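Local atomic coordinates of protein argonaute (Methanocaldococcus jannaschii, PDB entry 5G5S), a protein that uses short single-stranded DNA guides to bind complementary DNA targets and cut them, and may defend the cell against invading genetic elements. Residues S495-T507 and I560-D572. Sequence-based numbering, arbitrary orientation.
Sequences SKTPYDYIMGLDT and IDMENKNILFLRD
Strands 501-506 and 566-571 are parallel neighbours in the central sheet of the PIWI domain, joined by alternating backbone bonds such as Met-503 N to Leu-568 O (2.8 Å) and Leu-570 N to Met-503 O. Where the pairing begins, Asp-500 grips Asn-566 twice: its N donates to Asn-566 O, and its carboxylate OD2 accepts Asn-566 N (2.8 Å) on the anti side. On the face carrying Ile-502 and Leu-570, the Tyr-499 ring lies between Leu-568 CB, which makes a CH-pi contact 3.7 Å from the ring centroid, and Pro-498 CG near the rim of the opposite face; the tyrosine hydroxyl hydrogen-bonds to Glu-595. PIWI has the RNase H fold, in which such parallel central strands deliver acidic residues to the catalytic centre. Here they lead to Asp-506 and Asp-572, probably catalytic residues that bind manganese, as in related enzymes; their OD2 atoms stand 6.7 Å apart, and Asp-572 also forms a salt bridge with Lys-601. On the other face Met-503 and Phe-569 form an apolar patch. With CG beside its backbone N (chi1 -68°) and the rest of the chain extended, Met-503 brings SD obliquely against the Phe-569 ring, 4.3 Å from its centroid; Met-503 CE lies 3.8 Å from Met-562 SD, the two chains meeting tip to tip. Helix 547-556 packs against all three. Nearer the start of the strands, Tyr-501 turns a ring edge to Asp-561 O, in plane with CE2 3.5 Å away, while Lys-565 NZ bonds that same oxygen at 2.8 Å and the tyrosine hydroxyl only weakly.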
# COMPACT_ATOMS: atom_id res chain seq x y z
N SER A 495 2.97 2.15 -25.34
CA SER A 495 4.16 1.32 -25.48
C SER A 495 3.92 -0.11 -24.95
O SER A 495 3.48 -0.28 -23.81
CB SER A 495 5.35 1.96 -24.77
OG SER A 495 5.13 2.07 -23.37
N LYS A 496 4.19 -1.11 -25.81
CA LYS A 496 4.06 -2.53 -25.46
C LYS A 496 5.35 -3.00 -24.79
O LYS A 496 6.46 -2.63 -25.21
CB LYS A 496 3.73 -3.40 -26.68
N THR A 497 5.20 -3.80 -23.73
CA THR A 497 6.30 -4.29 -22.90
C THR A 497 6.78 -5.70 -23.28
O THR A 497 6.00 -6.44 -23.89
CB THR A 497 5.84 -4.23 -21.44
OG1 THR A 497 4.90 -5.28 -21.20
CG2 THR A 497 5.19 -2.88 -21.09
N PRO A 498 8.02 -6.14 -22.88
CA PRO A 498 8.41 -7.54 -23.12
C PRO A 498 7.52 -8.55 -22.38
O PRO A 498 7.41 -9.70 -22.81
CB PRO A 498 9.83 -7.62 -22.53
CG PRO A 498 9.92 -6.50 -21.56
CD PRO A 498 9.08 -5.41 -22.14
N TYR A 499 6.88 -8.10 -21.28
CA TYR A 499 6.05 -8.94 -20.41
C TYR A 499 4.68 -9.29 -20.91
O TYR A 499 3.89 -8.41 -21.26
CB TYR A 499 5.95 -8.36 -18.98
CG TYR A 499 7.31 -8.03 -18.40
CD1 TYR A 499 8.19 -9.04 -18.03
CD2 TYR A 499 7.74 -6.71 -18.29
CE1 TYR A 499 9.46 -8.75 -17.55
CE2 TYR A 499 9.00 -6.40 -17.79
CZ TYR A 499 9.85 -7.43 -17.40
OH TYR A 499 11.10 -7.15 -16.90
N ASP A 500 4.37 -10.58 -20.91
CA ASP A 500 3.05 -11.09 -21.25
C ASP A 500 2.10 -10.68 -20.12
O ASP A 500 0.98 -10.26 -20.38
CB ASP A 500 3.09 -12.62 -21.40
CG ASP A 500 3.89 -13.09 -22.59
OD1 ASP A 500 3.34 -13.07 -23.71
OD2 ASP A 500 5.06 -13.47 -22.41
N TYR A 501 2.58 -10.76 -18.86
CA TYR A 501 1.87 -10.39 -17.64
C TYR A 501 2.74 -9.63 -16.69
O TYR A 501 3.93 -9.92 -16.54
CB TYR A 501 1.33 -11.63 -16.89
CG TYR A 501 0.39 -12.50 -17.70
CD1 TYR A 501 -0.75 -11.96 -18.31
CD2 TYR A 501 0.60 -13.87 -17.80
CE1 TYR A 501 -1.61 -12.76 -19.05
CE2 TYR A 501 -0.27 -14.68 -18.52
CZ TYR A 501 -1.38 -14.12 -19.15
OH TYR A 501 -2.24 -14.91 -19.86
N ILE A 502 2.14 -8.65 -16.03
CA ILE A 502 2.69 -7.88 -14.94
C ILE A 502 1.69 -8.17 -13.83
O ILE A 502 0.49 -7.94 -14.01
CB ILE A 502 2.89 -6.38 -15.23
CG1 ILE A 502 4.03 -6.20 -16.28
CG2 ILE A 502 3.19 -5.62 -13.91
CD1 ILE A 502 4.03 -4.86 -17.02
N MET A 503 2.18 -8.83 -12.76
CA MET A 503 1.31 -9.29 -11.70
C MET A 503 1.65 -8.64 -10.36
O MET A 503 2.76 -8.77 -9.86
CB MET A 503 1.34 -10.82 -11.63
CG MET A 503 0.71 -11.51 -12.83
SD MET A 503 0.71 -13.31 -12.62
CE MET A 503 -0.07 -13.84 -14.14
N GLY A 504 0.68 -7.90 -9.83
CA GLY A 504 0.77 -7.25 -8.54
C GLY A 504 0.33 -8.23 -7.48
O GLY A 504 -0.73 -8.83 -7.60
N LEU A 505 1.16 -8.43 -6.48
CA LEU A 505 0.86 -9.42 -5.46
C LEU A 505 0.93 -8.83 -4.08
O LEU A 505 1.85 -8.08 -3.78
CB LEU A 505 1.84 -10.62 -5.63
CG LEU A 505 1.77 -11.78 -4.62
CD1 LEU A 505 0.43 -12.48 -4.65
CD2 LEU A 505 2.87 -12.77 -4.88
N ASP A 506 -0.06 -9.17 -3.25
CA ASP A 506 -0.16 -8.82 -1.84
C ASP A 506 -0.62 -10.09 -1.11
O ASP A 506 -1.55 -10.76 -1.57
CB ASP A 506 -1.13 -7.66 -1.60
CG ASP A 506 -1.09 -7.11 -0.18
OD1 ASP A 506 -1.60 -7.80 0.75
OD2 ASP A 506 -0.55 -6.00 0.01
N THR A 507 0.05 -10.43 -0.01
CA THR A 507 -0.22 -11.64 0.78
C THR A 507 -0.52 -11.34 2.26
O THR A 507 0.34 -11.54 3.13
CB THR A 507 0.83 -12.72 0.49
OG1 THR A 507 2.13 -12.15 0.59
CG2 THR A 507 0.67 -13.35 -0.89
N ILE A 560 -4.90 -19.74 -15.49
CA ILE A 560 -4.11 -18.78 -16.26
C ILE A 560 -2.95 -19.56 -16.89
O ILE A 560 -2.24 -20.29 -16.19
CB ILE A 560 -3.65 -17.56 -15.41
CG1 ILE A 560 -4.87 -16.72 -14.92
CG2 ILE A 560 -2.65 -16.68 -16.18
CD1 ILE A 560 -4.73 -16.11 -13.56
N ASP A 561 -2.79 -19.45 -18.23
CA ASP A 561 -1.69 -20.11 -18.92
C ASP A 561 -0.42 -19.37 -18.55
O ASP A 561 -0.28 -18.17 -18.82
CB ASP A 561 -1.90 -20.16 -20.45
CG ASP A 561 -0.80 -20.85 -21.26
OD1 ASP A 561 -0.01 -21.63 -20.67
OD2 ASP A 561 -0.74 -20.63 -22.49
N MET A 562 0.48 -20.06 -17.87
CA MET A 562 1.72 -19.43 -17.44
C MET A 562 3.00 -20.03 -17.96
O MET A 562 4.08 -19.73 -17.46
CB MET A 562 1.70 -19.17 -15.94
CG MET A 562 1.06 -17.83 -15.66
SD MET A 562 0.66 -17.60 -13.97
CE MET A 562 2.29 -17.23 -13.29
N GLU A 563 2.86 -20.83 -19.03
CA GLU A 563 3.94 -21.50 -19.74
C GLU A 563 4.33 -20.67 -20.95
O GLU A 563 3.46 -20.05 -21.57
CB GLU A 563 3.47 -22.88 -20.22
CG GLU A 563 2.94 -23.77 -19.10
CD GLU A 563 2.55 -25.18 -19.49
OE1 GLU A 563 2.49 -25.50 -20.70
OE2 GLU A 563 2.28 -25.98 -18.56
N ASN A 564 5.64 -20.70 -21.31
CA ASN A 564 6.22 -20.00 -22.47
C ASN A 564 5.91 -18.49 -22.45
O ASN A 564 5.71 -17.85 -23.49
CB ASN A 564 5.76 -20.68 -23.76
CG ASN A 564 5.74 -22.19 -23.65
OD1 ASN A 564 6.72 -22.83 -23.28
ND2 ASN A 564 4.60 -22.79 -23.96
N LYS A 565 5.88 -17.94 -21.23
CA LYS A 565 5.55 -16.56 -20.94
C LYS A 565 6.71 -15.82 -20.30
O LYS A 565 7.64 -16.43 -19.77
CB LYS A 565 4.34 -16.52 -19.98
CG LYS A 565 3.03 -17.12 -20.51
CD LYS A 565 2.38 -16.31 -21.64
CE LYS A 565 1.18 -17.00 -22.25
NZ LYS A 565 -0.00 -16.96 -21.36
N ASN A 566 6.64 -14.48 -20.36
CA ASN A 566 7.55 -13.55 -19.71
C ASN A 566 6.67 -12.80 -18.73
O ASN A 566 5.79 -12.06 -19.15
CB ASN A 566 8.24 -12.60 -20.71
CG ASN A 566 9.40 -11.87 -20.08
OD1 ASN A 566 9.59 -11.89 -18.86
ND2 ASN A 566 10.21 -11.23 -20.89
N ILE A 567 6.82 -13.11 -17.43
CA ILE A 567 6.00 -12.60 -16.33
C ILE A 567 6.83 -11.85 -15.33
O ILE A 567 7.86 -12.35 -14.88
CB ILE A 567 5.19 -13.76 -15.64
CG1 ILE A 567 4.32 -14.53 -16.66
CG2 ILE A 567 4.33 -13.26 -14.48
CD1 ILE A 567 4.07 -15.96 -16.28
N LEU A 568 6.36 -10.66 -14.95
CA LEU A 568 7.00 -9.82 -13.95
C LEU A 568 6.07 -9.73 -12.74
O LEU A 568 4.92 -9.34 -12.89
CB LEU A 568 7.31 -8.41 -14.53
CG LEU A 568 7.80 -7.33 -13.53
CD1 LEU A 568 9.18 -7.65 -12.99
CD2 LEU A 568 7.77 -5.93 -14.14
N PHE A 569 6.57 -10.12 -11.55
CA PHE A 569 5.82 -10.03 -10.28
C PHE A 569 6.28 -8.83 -9.47
O PHE A 569 7.47 -8.57 -9.32
CB PHE A 569 5.94 -11.29 -9.42
CG PHE A 569 5.14 -12.47 -9.92
CD1 PHE A 569 5.71 -13.40 -10.79
CD2 PHE A 569 3.83 -12.68 -9.48
CE1 PHE A 569 4.97 -14.50 -11.23
CE2 PHE A 569 3.10 -13.78 -9.93
CZ PHE A 569 3.67 -14.67 -10.82
N LEU A 570 5.30 -8.11 -8.94
CA LEU A 570 5.51 -6.93 -8.12
C LEU A 570 5.01 -7.26 -6.72
O LEU A 570 3.85 -7.68 -6.55
CB LEU A 570 4.68 -5.78 -8.72
CG LEU A 570 5.27 -4.83 -9.78
CD1 LEU A 570 6.27 -5.48 -10.70
CD2 LEU A 570 4.18 -4.14 -10.54
N ARG A 571 5.90 -7.14 -5.73
CA ARG A 571 5.52 -7.40 -4.35
C ARG A 571 6.18 -6.44 -3.36
O ARG A 571 7.25 -5.89 -3.64
CB ARG A 571 5.68 -8.89 -3.94
CG ARG A 571 7.03 -9.54 -4.26
CD ARG A 571 7.04 -11.03 -3.92
NE ARG A 571 7.41 -11.28 -2.52
CZ ARG A 571 7.39 -12.47 -1.93
NH1 ARG A 571 7.00 -13.55 -2.60
NH2 ARG A 571 7.73 -12.59 -0.65
N ASP A 572 5.51 -6.19 -2.24
CA ASP A 572 6.00 -5.38 -1.13
C ASP A 572 6.49 -6.42 -0.16
O ASP A 572 5.79 -6.75 0.80
CB ASP A 572 4.88 -4.53 -0.50
CG ASP A 572 5.37 -3.32 0.28
OD1 ASP A 572 6.19 -3.50 1.21
OD2 ASP A 572 4.92 -2.20 -0.03